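Side-chain contacts in nucleoside 2-deoxyribosyltransferase (Enterococcus faecalis, PDB 7M5H), which probably cleaves the N-glycosidic bond of 2'-deoxyribonucleosides or their monophosphates, or transfers the deoxyribosyl group, perhaps acting as a 5-hydroxymethyl-dUMP N-hydrolase: residues Ser88-Ala93 with Leu134-Leu139; Leu19-Tyr24 with Leu103-Arg108; Arg30-Thr35 with Glu155-Arg160; Gly138-Lys141 with Arg145-Ser148; Pro80-Gly85 with His130-Tyr135. All coordinates share one frame; numbering follows the deposited sequence.

How the contacts relate
All five contacts connect around the parallel Rossmann-like sheet. Helix 134-141 is the hub: contact 1 packs it on helix 84-96, contact 4 on strand 144-147, and contact 5 joins the segments leading into both helices. The centre of contact 1 is about 9 Å from that of contact 4 and about 10 Å from that of contact 5. Contact 2 reaches contact 5 through Tyr104 OH, 2.7 Å from His130 ND1, and contact 4 through neighbouring strands. Contact 3, its centre about 26 Å from that of contact 5, joins only through a long, weak ion pair of Glu156 OE1 with Arg145 NE. Glycerol molecules, probably from the crystallisation liquor, lie near Asp83, Glu89 and Asn133 and may mark a pocket.

Contact 1 of 5, residues Ser88-Ala93 with Leu134-Leu139; sequences SEIGVA and LYTVGL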
# COMPACT_ATOMS: atom_id res chain seq x y z
N SER B 88 -11.91 -5.68 4.74
CA SER B 88 -12.75 -5.84 5.92
C SER B 88 -14.18 -6.22 5.53
O SER B 88 -14.80 -7.06 6.18
CB SER B 88 -12.74 -4.56 6.75
OG SER B 88 -11.48 -4.35 7.35
N GLU B 89 -14.71 -5.59 4.47
CA GLU B 89 -16.06 -5.93 4.02
C GLU B 89 -16.14 -7.37 3.53
O GLU B 89 -17.18 -8.02 3.70
CB GLU B 89 -16.49 -4.97 2.91
CG GLU B 89 -16.85 -3.57 3.41
CD GLU B 89 -17.08 -2.58 2.28
OE1 GLU B 89 -16.52 -2.78 1.19
OE2 GLU B 89 -17.82 -1.60 2.50
N ILE B 90 -15.07 -7.89 2.93
CA ILE B 90 -15.04 -9.29 2.54
C ILE B 90 -15.10 -10.19 3.77
O ILE B 90 -15.81 -11.20 3.78
CB ILE B 90 -13.79 -9.58 1.68
CG1 ILE B 90 -13.92 -8.92 0.30
CG2 ILE B 90 -13.55 -11.08 1.55
CD1 ILE B 90 -12.67 -9.00 -0.53
N GLY B 91 -14.36 -9.83 4.82
CA GLY B 91 -14.40 -10.61 6.04
C GLY B 91 -15.77 -10.61 6.69
O GLY B 91 -16.21 -11.63 7.22
N VAL B 92 -16.46 -9.47 6.66
CA VAL B 92 -17.82 -9.41 7.17
C VAL B 92 -18.74 -10.29 6.34
O VAL B 92 -19.57 -11.04 6.88
CB VAL B 92 -18.32 -7.95 7.21
CG1 VAL B 92 -19.80 -7.91 7.55
CG2 VAL B 92 -17.52 -7.13 8.21
N ALA B 93 -18.60 -10.22 5.01
CA ALA B 93 -19.48 -10.99 4.13
C ALA B 93 -19.29 -12.49 4.32
O ALA B 93 -20.26 -13.25 4.34
CB ALA B 93 -19.23 -10.60 2.68
N LEU B 134 -3.40 -13.71 0.35
CA LEU B 134 -4.11 -14.95 0.08
C LEU B 134 -5.15 -15.29 1.14
O LEU B 134 -6.01 -16.14 0.89
CB LEU B 134 -3.13 -16.11 -0.07
CG LEU B 134 -2.24 -16.01 -1.31
CD1 LEU B 134 -1.34 -17.22 -1.42
CD2 LEU B 134 -3.09 -15.85 -2.56
N TYR B 135 -5.10 -14.67 2.32
CA TYR B 135 -6.18 -14.86 3.27
C TYR B 135 -7.46 -14.20 2.77
O TYR B 135 -8.53 -14.81 2.80
CB TYR B 135 -5.80 -14.30 4.65
CG TYR B 135 -6.93 -14.42 5.65
CD1 TYR B 135 -7.25 -15.64 6.22
CD2 TYR B 135 -7.69 -13.31 6.00
CE1 TYR B 135 -8.29 -15.76 7.12
CE2 TYR B 135 -8.74 -13.42 6.90
CZ TYR B 135 -9.03 -14.65 7.46
OH TYR B 135 -10.06 -14.77 8.36
N THR B 136 -7.36 -12.96 2.30
CA THR B 136 -8.52 -12.28 1.73
C THR B 136 -9.06 -13.03 0.52
O THR B 136 -10.27 -13.20 0.37
CB THR B 136 -8.16 -10.84 1.36
OG1 THR B 136 -7.59 -10.18 2.49
CG2 THR B 136 -9.40 -10.08 0.90
N VAL B 137 -8.16 -13.48 -0.36
CA VAL B 137 -8.59 -14.23 -1.54
C VAL B 137 -9.29 -15.52 -1.13
O VAL B 137 -10.34 -15.87 -1.68
CB VAL B 137 -7.38 -14.52 -2.45
CG1 VAL B 137 -7.76 -15.52 -3.53
CG2 VAL B 137 -6.87 -13.23 -3.08
N GLY B 138 -8.74 -16.23 -0.15
CA GLY B 138 -9.33 -17.49 0.26
C GLY B 138 -10.75 -17.34 0.78
O GLY B 138 -11.61 -18.18 0.51
N LEU B 139 -11.01 -16.26 1.52
CA LEU B 139 -12.36 -16.02 2.02
C LEU B 139 -13.35 -15.86 0.87
O LEU B 139 -14.50 -16.30 0.97
CB LEU B 139 -12.38 -14.77 2.91
CG LEU B 139 -11.64 -14.86 4.25
CD1 LEU B 139 -11.80 -13.57 5.03
CD2 LEU B 139 -12.13 -16.04 5.06
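Ile90 and Gly91 of helix 84-96 meet Thr136 and Leu139 of helix 134-141, a helix-helix packing in the Rossmann-like fold of the nucleoside deoxyribosyltransferases. The axes of these two short segments approach to 9.7 Å at 39°, N-to-C directions roughly alike. Before the touching residues comes Ser88, which faces the second subunit. Ile90 supplies the largest share, with two branches. Its CG1 lies anti to the carbonyl carbon (chi1 -71°) and carries CD1 toward the start of the partner helix, where it meets Thr136 CG2 at 3.7 Å, the two side chains crossing at about a right angle. The other branch, CG2, reaches the next turn and rests 4.1 Å from Leu139 CB. Gly91 follows with bare backbone, against which a leucine methyl can settle. Thr136 divides its work: the methyl faces Ile90, while OG1 is hydrogen-bonded to Ser88 OG of the second subunit, so the polar half of this buried residue is satisfied across the subunit interface. Leu139 CG also lies over one face of the Tyr135 ring, offset toward its rim, and from there its CD1 extends to 4.1 Å from Gly91 CA.

Contact 2 of 5, residues Leu19-Tyr24 with Leu103-Arg108; sequences LRYNAY and LYTDSR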
# COMPACT_ATOMS: atom_id res chain seq x y z
N LEU B 19 -13.52 6.18 -9.24
CA LEU B 19 -14.90 6.65 -9.36
C LEU B 19 -15.44 6.40 -10.77
O LEU B 19 -16.56 5.91 -10.93
CB LEU B 19 -14.98 8.14 -9.02
CG LEU B 19 -14.92 8.52 -7.54
CD1 LEU B 19 -14.70 10.02 -7.38
CD2 LEU B 19 -16.20 8.10 -6.84
N ARG B 20 -14.64 6.71 -11.79
CA ARG B 20 -15.09 6.52 -13.17
C ARG B 20 -15.22 5.04 -13.51
O ARG B 20 -16.13 4.64 -14.23
CB ARG B 20 -14.13 7.20 -14.14
CG ARG B 20 -14.13 8.72 -14.06
CD ARG B 20 -13.04 9.31 -14.94
NE ARG B 20 -13.12 8.80 -16.31
CZ ARG B 20 -13.80 9.38 -17.29
NH1 ARG B 20 -14.47 10.50 -17.06
NH2 ARG B 20 -13.82 8.84 -18.49
N TYR B 21 -14.30 4.21 -13.00
CA TYR B 21 -14.36 2.78 -13.30
C TYR B 21 -15.53 2.11 -12.61
O TYR B 21 -16.20 1.25 -13.19
CB TYR B 21 -13.04 2.11 -12.92
CG TYR B 21 -12.94 0.67 -13.38
CD1 TYR B 21 -12.86 0.36 -14.73
CD2 TYR B 21 -12.93 -0.37 -12.46
CE1 TYR B 21 -12.77 -0.96 -15.15
CE2 TYR B 21 -12.83 -1.69 -12.87
CZ TYR B 21 -12.76 -1.98 -14.22
OH TYR B 21 -12.66 -3.28 -14.64
N ASN B 22 -15.81 2.49 -11.36
CA ASN B 22 -16.96 1.95 -10.66
C ASN B 22 -18.25 2.25 -11.40
O ASN B 22 -19.11 1.37 -11.57
CB ASN B 22 -17.03 2.49 -9.23
CG ASN B 22 -15.87 2.03 -8.36
OD1 ASN B 22 -15.20 1.05 -8.67
ND2 ASN B 22 -15.64 2.74 -7.27
N ALA B 23 -18.41 3.49 -11.87
CA ALA B 23 -19.61 3.86 -12.61
C ALA B 23 -19.68 3.12 -13.95
O ALA B 23 -20.76 2.75 -14.41
CB ALA B 23 -19.66 5.37 -12.83
N TYR B 24 -18.52 2.91 -14.58
CA TYR B 24 -18.50 2.21 -15.86
C TYR B 24 -18.86 0.74 -15.70
O TYR B 24 -19.53 0.16 -16.56
CB TYR B 24 -17.12 2.37 -16.51
CG TYR B 24 -16.73 1.27 -17.47
CD1 TYR B 24 -17.26 1.21 -18.75
CD2 TYR B 24 -15.81 0.30 -17.10
CE1 TYR B 24 -16.89 0.21 -19.63
CE2 TYR B 24 -15.44 -0.71 -17.97
CZ TYR B 24 -15.98 -0.75 -19.23
OH TYR B 24 -15.61 -1.75 -20.10
N LEU B 103 -13.26 -9.14 -8.72
CA LEU B 103 -12.63 -8.83 -10.00
C LEU B 103 -11.18 -8.42 -9.77
O LEU B 103 -10.89 -7.58 -8.91
CB LEU B 103 -13.39 -7.71 -10.72
CG LEU B 103 -12.78 -7.26 -12.05
CD1 LEU B 103 -12.88 -8.37 -13.08
CD2 LEU B 103 -13.45 -5.99 -12.55
N TYR B 104 -10.28 -9.00 -10.56
CA TYR B 104 -8.83 -8.80 -10.40
C TYR B 104 -8.21 -8.79 -11.79
O TYR B 104 -7.90 -9.84 -12.35
CB TYR B 104 -8.23 -9.90 -9.53
CG TYR B 104 -6.72 -9.89 -9.45
CD1 TYR B 104 -6.04 -8.77 -8.98
CD2 TYR B 104 -5.98 -11.00 -9.83
CE1 TYR B 104 -4.66 -8.76 -8.90
CE2 TYR B 104 -4.60 -10.99 -9.75
CZ TYR B 104 -3.94 -9.87 -9.28
OH TYR B 104 -2.57 -9.86 -9.20
N THR B 105 -8.00 -7.59 -12.34
CA THR B 105 -7.58 -7.42 -13.73
C THR B 105 -6.09 -7.12 -13.89
O THR B 105 -5.65 -6.91 -15.02
CB THR B 105 -8.38 -6.30 -14.39
OG1 THR B 105 -8.06 -5.05 -13.78
CG2 THR B 105 -9.87 -6.55 -14.26
N ASP B 106 -5.33 -7.08 -12.80
CA ASP B 106 -3.93 -6.65 -12.86
C ASP B 106 -3.16 -7.44 -13.90
O ASP B 106 -3.10 -8.67 -13.85
CB ASP B 106 -3.29 -6.81 -11.48
CG ASP B 106 -1.96 -6.07 -11.36
OD1 ASP B 106 -1.05 -6.33 -12.17
OD2 ASP B 106 -1.84 -5.22 -10.45
N SER B 107 -2.56 -6.72 -14.86
CA SER B 107 -1.88 -7.37 -15.97
C SER B 107 -0.64 -8.13 -15.54
O SER B 107 -0.16 -8.99 -16.29
CB SER B 107 -1.50 -6.33 -17.03
OG SER B 107 -0.59 -5.38 -16.50
N ARG B 108 -0.10 -7.85 -14.35
CA ARG B 108 1.07 -8.55 -13.85
C ARG B 108 0.74 -9.92 -13.28
O ARG B 108 1.65 -10.59 -12.76
CB ARG B 108 1.77 -7.70 -12.79
CG ARG B 108 2.41 -6.43 -13.34
CD ARG B 108 2.79 -5.47 -12.23
NE ARG B 108 1.62 -5.03 -11.48
CZ ARG B 108 1.63 -4.04 -10.59
NH1 ARG B 108 2.75 -3.39 -10.33
NH2 ARG B 108 0.51 -3.71 -9.95
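Tyr21 of helix 16-30 reaches Leu103 at the end of strand 100-103, a helix-on-sheet contact in this Rossmann-like fold. Its CB points toward the strand end, and CG stands anti to the backbone N (chi1 -172°), sending the ring out from the helix. Farther along, CE2 comes to 4.4 Å from Leu103 CD2. That methyl sits at the ring edge, near its plane, and the two side chains run at a slant to each other. At the tip, OH lies 3.5 Å from the same methyl and 4.3 Å from Thr105 CG2. The hydroxyl itself is hydrogen-bonded to Glu150 OE2, and both methyls approach it from the same side. Past Thr105, whose OG1 bonds to Asp78, the chain turns: Asp106 OD1 accepts from Arg108 N in an Asx turn. Arg108 also grips the carboxylate side-on through NE and NH2, each oxygen accepting through its syn lone pair and lying in the plane of the guanidinium; Arg108 NH2 to Asp106 OD2 measures 2.8 Å.

Contact 3 of 5, residues Arg30-Thr35 with Glu155-Arg160; sequences RQLDKT and EEIKQR
A single leucine carries the join: Leu32, from the loop after helix 16-30, lays its two methyls on different residues of helix 150-159, and no hydrogen bond spans the segments. CD1 meets Ile157 CG2 at 4.1 Å, the buried side of the contact. The other methyl, CD2, lies against the aliphatic run of exposed Lys158, 4.0 Å from CE and nearly as close to CG and CD. The lysine bends at chi3 (-58°), so CG, CD and CE all stay close to that methyl. Both partners lie roughly perpendicular to the leucine. In the Rossmann-like fold this fastens the C-terminal helix to the connection between helix 16-30 and strand 36-39; Ile157 reaches farther in and touches Val74 of strand 72-76. Just beyond the leucine, Asp33 makes an Asx turn, its OD2 accepting from Thr35 N at 3.0 Å through the anti lone pair. On the helix, Gln159 NE2 donates to Glu155 OE2 at 3.0 Å, the acceptor lying in the amide plane and the bond nearly straight at 169°. Arg160, the first residue past the helical region, turns NE back into a salt bridge with Glu156 OE2, 2.9 Å away and tilted 27° out of the guanidinium plane.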
# COMPACT_ATOMS: atom_id res chain seq x y z
N ARG B 30 -25.92 -3.41 -14.11
CA ARG B 30 -27.35 -3.13 -14.06
C ARG B 30 -28.03 -3.43 -15.39
O ARG B 30 -29.23 -3.73 -15.40
CB ARG B 30 -27.58 -1.68 -13.65
CG ARG B 30 -27.31 -1.41 -12.18
CD ARG B 30 -27.26 0.08 -11.88
NE ARG B 30 -27.17 0.35 -10.45
CZ ARG B 30 -26.80 1.52 -9.92
NH1 ARG B 30 -26.47 2.53 -10.71
NH2 ARG B 30 -26.75 1.67 -8.61
N GLN B 31 -27.30 -3.37 -16.50
CA GLN B 31 -27.87 -3.69 -17.80
C GLN B 31 -28.02 -5.19 -18.03
O GLN B 31 -28.62 -5.58 -19.04
CB GLN B 31 -27.02 -3.08 -18.92
CG GLN B 31 -27.21 -1.59 -19.08
CD GLN B 31 -28.67 -1.22 -19.28
OE1 GLN B 31 -29.35 -1.76 -20.15
NE2 GLN B 31 -29.16 -0.29 -18.46
N LEU B 32 -27.48 -6.03 -17.14
CA LEU B 32 -27.63 -7.47 -17.31
C LEU B 32 -29.07 -7.90 -17.09
O LEU B 32 -29.64 -8.64 -17.91
CB LEU B 32 -26.70 -8.21 -16.34
CG LEU B 32 -25.22 -8.28 -16.70
CD1 LEU B 32 -24.45 -8.99 -15.60
CD2 LEU B 32 -25.03 -8.99 -18.03
N ASP B 33 -29.68 -7.46 -15.99
CA ASP B 33 -31.01 -7.93 -15.61
C ASP B 33 -31.73 -6.84 -14.84
O ASP B 33 -31.12 -6.12 -14.05
CB ASP B 33 -30.91 -9.20 -14.75
CG ASP B 33 -32.16 -10.04 -14.81
OD1 ASP B 33 -32.19 -11.01 -15.59
OD2 ASP B 33 -33.13 -9.72 -14.08
N LYS B 34 -33.03 -6.71 -15.09
CA LYS B 34 -33.84 -5.71 -14.40
C LYS B 34 -34.03 -6.04 -12.92
O LYS B 34 -34.38 -5.15 -12.14
CB LYS B 34 -35.20 -5.57 -15.08
CG LYS B 34 -35.13 -5.13 -16.53
CD LYS B 34 -36.52 -5.04 -17.14
CE LYS B 34 -36.46 -4.54 -18.58
NZ LYS B 34 -37.82 -4.45 -19.19
N THR B 35 -33.80 -7.29 -12.52
CA THR B 35 -33.96 -7.70 -11.13
C THR B 35 -32.74 -7.40 -10.27
O THR B 35 -32.70 -7.82 -9.11
CB THR B 35 -34.29 -9.19 -11.06
OG1 THR B 35 -33.29 -9.94 -11.77
CG2 THR B 35 -35.66 -9.47 -11.66
N GLU B 155 -20.69 -12.46 -16.56
CA GLU B 155 -21.19 -13.81 -16.76
C GLU B 155 -21.44 -14.51 -15.43
O GLU B 155 -22.44 -15.22 -15.27
CB GLU B 155 -20.19 -14.61 -17.61
CG GLU B 155 -20.61 -16.05 -17.87
CD GLU B 155 -21.86 -16.14 -18.73
OE1 GLU B 155 -21.93 -15.43 -19.75
OE2 GLU B 155 -22.77 -16.92 -18.37
N GLU B 156 -20.55 -14.32 -14.46
CA GLU B 156 -20.73 -14.93 -13.15
C GLU B 156 -21.92 -14.33 -12.41
O GLU B 156 -22.66 -15.04 -11.72
CB GLU B 156 -19.46 -14.78 -12.32
CG GLU B 156 -19.55 -15.37 -10.92
CD GLU B 156 -19.67 -16.88 -10.93
OE1 GLU B 156 -19.18 -17.51 -11.89
OE2 GLU B 156 -20.25 -17.44 -9.97
N ILE B 157 -22.13 -13.02 -12.56
CA ILE B 157 -23.27 -12.37 -11.91
C ILE B 157 -24.58 -12.89 -12.49
O ILE B 157 -25.56 -13.10 -11.76
CB ILE B 157 -23.16 -10.84 -12.04
CG1 ILE B 157 -22.01 -10.31 -11.17
CG2 ILE B 157 -24.47 -10.16 -11.67
CD1 ILE B 157 -21.80 -8.81 -11.27
N LYS B 158 -24.62 -13.11 -13.81
CA LYS B 158 -25.84 -13.61 -14.44
C LYS B 158 -26.21 -14.99 -13.90
O LYS B 158 -27.38 -15.26 -13.62
CB LYS B 158 -25.67 -13.65 -15.95
CG LYS B 158 -26.46 -12.58 -16.70
CD LYS B 158 -26.46 -12.84 -18.20
CE LYS B 158 -25.04 -12.89 -18.75
NZ LYS B 158 -25.03 -13.13 -20.22
N GLN B 159 -25.21 -15.87 -13.75
CA GLN B 159 -25.45 -17.21 -13.24
C GLN B 159 -25.95 -17.21 -11.80
O GLN B 159 -26.62 -18.17 -11.39
CB GLN B 159 -24.17 -18.04 -13.33
CG GLN B 159 -23.62 -18.22 -14.74
CD GLN B 159 -24.47 -19.12 -15.59
OE1 GLN B 159 -25.19 -19.98 -15.08
NE2 GLN B 159 -24.41 -18.93 -16.91
N ARG B 160 -25.65 -16.17 -11.02
CA ARG B 160 -26.07 -16.10 -9.63
C ARG B 160 -27.38 -15.33 -9.44
O ARG B 160 -27.69 -14.94 -8.31
CB ARG B 160 -24.97 -15.47 -8.77
CG ARG B 160 -23.70 -16.31 -8.69
CD ARG B 160 -22.64 -15.63 -7.85
NE ARG B 160 -21.54 -16.55 -7.56
CZ ARG B 160 -21.50 -17.35 -6.50
NH1 ARG B 160 -22.50 -17.34 -5.63
NH2 ARG B 160 -20.47 -18.15 -6.31

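Contact 4 of 5, residues Gly138-Lys141 with Arg145-Ser148; sequences GLIK and RVVS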
# COMPACT_ATOMS: atom_id res chain seq x y z
N GLY B 138 -8.74 -16.23 -0.15
CA GLY B 138 -9.33 -17.49 0.26
C GLY B 138 -10.75 -17.34 0.78
O GLY B 138 -11.61 -18.18 0.51
N LEU B 139 -11.01 -16.26 1.52
CA LEU B 139 -12.36 -16.02 2.02
C LEU B 139 -13.35 -15.86 0.87
O LEU B 139 -14.50 -16.30 0.97
CB LEU B 139 -12.38 -14.77 2.91
CG LEU B 139 -11.64 -14.86 4.25
CD1 LEU B 139 -11.80 -13.57 5.03
CD2 LEU B 139 -12.13 -16.04 5.06
N ILE B 140 -12.91 -15.25 -0.23
CA ILE B 140 -13.77 -15.11 -1.40
C ILE B 140 -14.08 -16.47 -2.00
O ILE B 140 -15.24 -16.84 -2.20
CB ILE B 140 -13.11 -14.18 -2.44
CG1 ILE B 140 -12.82 -12.81 -1.82
CG2 ILE B 140 -13.99 -14.06 -3.67
CD1 ILE B 140 -11.95 -11.93 -2.69
N LYS B 141 -13.04 -17.25 -2.32
CA LYS B 141 -13.23 -18.52 -3.01
C LYS B 141 -13.94 -19.55 -2.15
O LYS B 141 -14.50 -20.51 -2.70
CB LYS B 141 -11.88 -19.08 -3.46
CG LYS B 141 -11.08 -18.15 -4.36
CD LYS B 141 -9.89 -18.88 -4.97
CE LYS B 141 -9.14 -18.00 -5.95
NZ LYS B 141 -8.10 -18.79 -6.67
N ARG B 145 -16.01 -16.48 -5.95
CA ARG B 145 -15.12 -16.69 -7.08
C ARG B 145 -14.36 -15.41 -7.35
O ARG B 145 -14.87 -14.31 -7.10
CB ARG B 145 -15.92 -17.12 -8.31
CG ARG B 145 -15.11 -17.43 -9.56
CD ARG B 145 -16.03 -17.49 -10.78
NE ARG B 145 -16.00 -18.78 -11.47
CZ ARG B 145 -15.65 -18.95 -12.74
NH1 ARG B 145 -15.66 -20.16 -13.28
NH2 ARG B 145 -15.31 -17.90 -13.48
N VAL B 146 -13.14 -15.56 -7.84
CA VAL B 146 -12.32 -14.45 -8.33
C VAL B 146 -12.18 -14.60 -9.83
O VAL B 146 -11.74 -15.65 -10.32
CB VAL B 146 -10.95 -14.42 -7.64
CG1 VAL B 146 -10.14 -13.23 -8.15
CG2 VAL B 146 -11.09 -14.38 -6.13
N VAL B 147 -12.53 -13.55 -10.57
CA VAL B 147 -12.40 -13.53 -12.02
C VAL B 147 -11.39 -12.46 -12.41
O VAL B 147 -11.08 -11.55 -11.63
CB VAL B 147 -13.75 -13.29 -12.72
CG1 VAL B 147 -14.72 -14.43 -12.41
CG2 VAL B 147 -14.34 -11.96 -12.30
N SER B 148 -10.88 -12.56 -13.63
CA SER B 148 -9.83 -11.68 -14.11
C SER B 148 -10.26 -10.79 -15.27
O SER B 148 -9.43 -10.08 -15.84
CB SER B 148 -8.60 -12.50 -14.52
OG SER B 148 -8.92 -13.41 -15.55
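Ile140 CG2 and Val146 CG2 meet at 3.8 Å, the apolar centre of a tight helix-to-strand connection. The isoleucine methyl also comes to 3.5 Å from Arg145 O, so it rests on the strand backbone as well as on the valine. Val146 CG2 serves a second neighbour too: the chain of Lys141 passes it at a slant, with CE 4.1 Å away and CG about as near. Lys141 leaves the helix with CG beside its backbone N (chi1 -57°) and stays extended beyond CG, carrying its ammonium past the valine. Its NZ finds its partners on the third subunit, a salt bridge to Glu126 and a hydrogen bond to Ile124 O.

One shell out, strand 144-147 is the edge strand of the parallel sheet within this chain, held to strand 100-103 by backbone hydrogen bonds, while Ile140 also packs on Val100 and Ala102 of that strand and on Ile90 of helix 84-96. Helix 134-141 thus packs on the edge of the Rossmann-like sheet, whose last strand follows it after a short turn. Methyl groups do the joining inside, whereas the ammonium group of Lys141 is paired across the interface with Glu126 of the third subunit: its aliphatic part lies along the valine, on which Ile124 of the third subunit also packs, and its end probably helps to hold that subunit in place.

Contact 5 of 5, residues Pro80-Gly85 with His130-Tyr135; sequences PTIDAG and HYLNLY. With EDO (1,2-ethanediol), chain E.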
# COMPACT_ATOMS: atom_id res chain seq x y z
N PRO B 80 -2.23 -1.41 -5.67
CA PRO B 80 -0.98 -1.96 -5.13
C PRO B 80 -1.21 -2.95 -4.02
O PRO B 80 -0.44 -3.91 -3.86
CB PRO B 80 -0.23 -0.71 -4.65
CG PRO B 80 -1.29 0.31 -4.42
CD PRO B 80 -2.34 0.04 -5.46
N THR B 81 -2.27 -2.74 -3.23
CA THR B 81 -2.76 -3.71 -2.26
C THR B 81 -4.28 -3.71 -2.34
O THR B 81 -4.88 -2.77 -2.86
CB THR B 81 -2.30 -3.38 -0.83
OG1 THR B 81 -2.69 -2.04 -0.51
CG2 THR B 81 -0.79 -3.51 -0.69
N ILE B 82 -4.89 -4.78 -1.83
CA ILE B 82 -6.34 -4.78 -1.69
C ILE B 82 -6.75 -3.69 -0.72
O ILE B 82 -6.17 -3.56 0.36
CB ILE B 82 -6.84 -6.16 -1.23
CG1 ILE B 82 -6.45 -7.24 -2.25
CG2 ILE B 82 -8.35 -6.14 -1.02
CD1 ILE B 82 -6.76 -8.65 -1.78
N ASP B 83 -7.72 -2.88 -1.12
CA ASP B 83 -8.20 -1.79 -0.27
C ASP B 83 -8.62 -2.33 1.10
O ASP B 83 -9.34 -3.33 1.19
CB ASP B 83 -9.38 -1.08 -0.94
CG ASP B 83 -9.95 0.04 -0.09
OD1 ASP B 83 -9.42 1.17 -0.17
OD2 ASP B 83 -10.92 -0.21 0.65
N ALA B 84 -8.15 -1.66 2.15
CA ALA B 84 -8.36 -2.16 3.51
C ALA B 84 -9.85 -2.24 3.85
O ALA B 84 -10.29 -3.18 4.51
CB ALA B 84 -7.62 -1.28 4.52
N GLY B 85 -10.63 -1.25 3.41
CA GLY B 85 -12.06 -1.31 3.62
C GLY B 85 -12.71 -2.47 2.90
O GLY B 85 -13.57 -3.16 3.45
N HIS B 130 2.29 -9.99 -9.70
CA HIS B 130 1.63 -9.19 -8.68
C HIS B 130 1.05 -10.09 -7.60
O HIS B 130 0.64 -11.22 -7.85
CB HIS B 130 0.54 -8.33 -9.33
CG HIS B 130 -0.21 -7.47 -8.36
ND1 HIS B 130 -1.46 -7.80 -7.89
CD2 HIS B 130 0.11 -6.28 -7.79
CE1 HIS B 130 -1.88 -6.86 -7.07
NE2 HIS B 130 -0.95 -5.93 -6.99
N TYR B 131 1.02 -9.58 -6.37
CA TYR B 131 0.64 -10.36 -5.20
C TYR B 131 -0.63 -9.81 -4.57
O TYR B 131 -0.78 -8.60 -4.39
CB TYR B 131 1.77 -10.38 -4.16
CG TYR B 131 1.37 -11.02 -2.85
CD1 TYR B 131 1.39 -12.41 -2.70
CD2 TYR B 131 0.95 -10.26 -1.77
CE1 TYR B 131 1.02 -13.00 -1.50
CE2 TYR B 131 0.58 -10.84 -0.57
CZ TYR B 131 0.62 -12.21 -0.44
OH TYR B 131 0.25 -12.80 0.75
N LEU B 132 -1.53 -10.73 -4.22
CA LEU B 132 -2.72 -10.44 -3.43
C LEU B 132 -2.64 -11.23 -2.14
O LEU B 132 -2.24 -12.40 -2.14
CB LEU B 132 -4.01 -10.83 -4.18
CG LEU B 132 -4.36 -10.20 -5.52
CD1 LEU B 132 -5.42 -11.04 -6.22
CD2 LEU B 132 -4.86 -8.78 -5.32
N ASN B 133 -3.02 -10.61 -1.03
CA ASN B 133 -3.05 -11.31 0.25
C ASN B 133 -3.97 -12.53 0.14
O ASN B 133 -5.16 -12.40 -0.14
CB ASN B 133 -3.52 -10.39 1.37
CG ASN B 133 -3.41 -11.03 2.74
OD1 ASN B 133 -4.29 -11.79 3.15
ND2 ASN B 133 -2.32 -10.75 3.44
N LEU B 134 -3.40 -13.71 0.35
CA LEU B 134 -4.11 -14.95 0.08
C LEU B 134 -5.15 -15.29 1.14
O LEU B 134 -6.01 -16.14 0.89
CB LEU B 134 -3.13 -16.11 -0.07
CG LEU B 134 -2.24 -16.01 -1.31
CD1 LEU B 134 -1.34 -17.22 -1.42
CD2 LEU B 134 -3.09 -15.85 -2.56
N TYR B 135 -5.10 -14.67 2.32
CA TYR B 135 -6.18 -14.86 3.27
C TYR B 135 -7.46 -14.20 2.77
O TYR B 135 -8.53 -14.81 2.80
CB TYR B 135 -5.80 -14.30 4.65
CG TYR B 135 -6.93 -14.42 5.65
CD1 TYR B 135 -7.25 -15.64 6.22
CD2 TYR B 135 -7.69 -13.31 6.00
CE1 TYR B 135 -8.29 -15.76 7.12
CE2 TYR B 135 -8.74 -13.42 6.90
CZ TYR B 135 -9.03 -14.65 7.46
OH TYR B 135 -10.06 -14.77 8.36
C1 EDO E . -0.52 -15.45 4.69
O1 EDO E . -0.16 -16.37 3.65
C2 EDO E . -1.48 -14.40 4.13
O2 EDO E . -1.93 -13.56 5.19
O HOH W 1 -3.15 -7.43 -0.87
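Ile82 lays CG1 against Leu132 CD2 at 3.8 Å, and its CD1 stays near the same methyl at 4.0 Å, so one leucine branch takes up the outer half of the isoleucine. A chi1 of -60° turns CG1 away from the carbonyl carbon of Ile82, and CD1 continues onward to the backbone at Asn133 N, 4.3 Å away. A water links the backbones here, accepting from Asn133 N at 3.2 Å and more weakly from Ile82 N. At the other end, His130 NE2 comes to 3.8 Å from Pro80 O, but its polar partners lie outside both segments: NE2 has a weak hydrogen bond to Gly79 O and ND1 a stronger partner in Tyr104 OH, which together should fix the rotation of the imidazole.

Asn133 is the N-cap of helix 134-141; its OD1 accepts weakly from Tyr135 N at 3.1 Å. Its ND2 makes a weak bond to O2 of the bound 1,2-ethanediol, 3.3 Å away, and another to a glycerol, both probably from the crystallisation liquor. Asp83 likewise caps helix 84-96, OD2 accepting from Val86 N. The contact therefore ties together the entrances of helices 84-96 and 134-141, with Ile82 reaching on to Thr136 and Leu132 to Val137 in the first turn of the second helix.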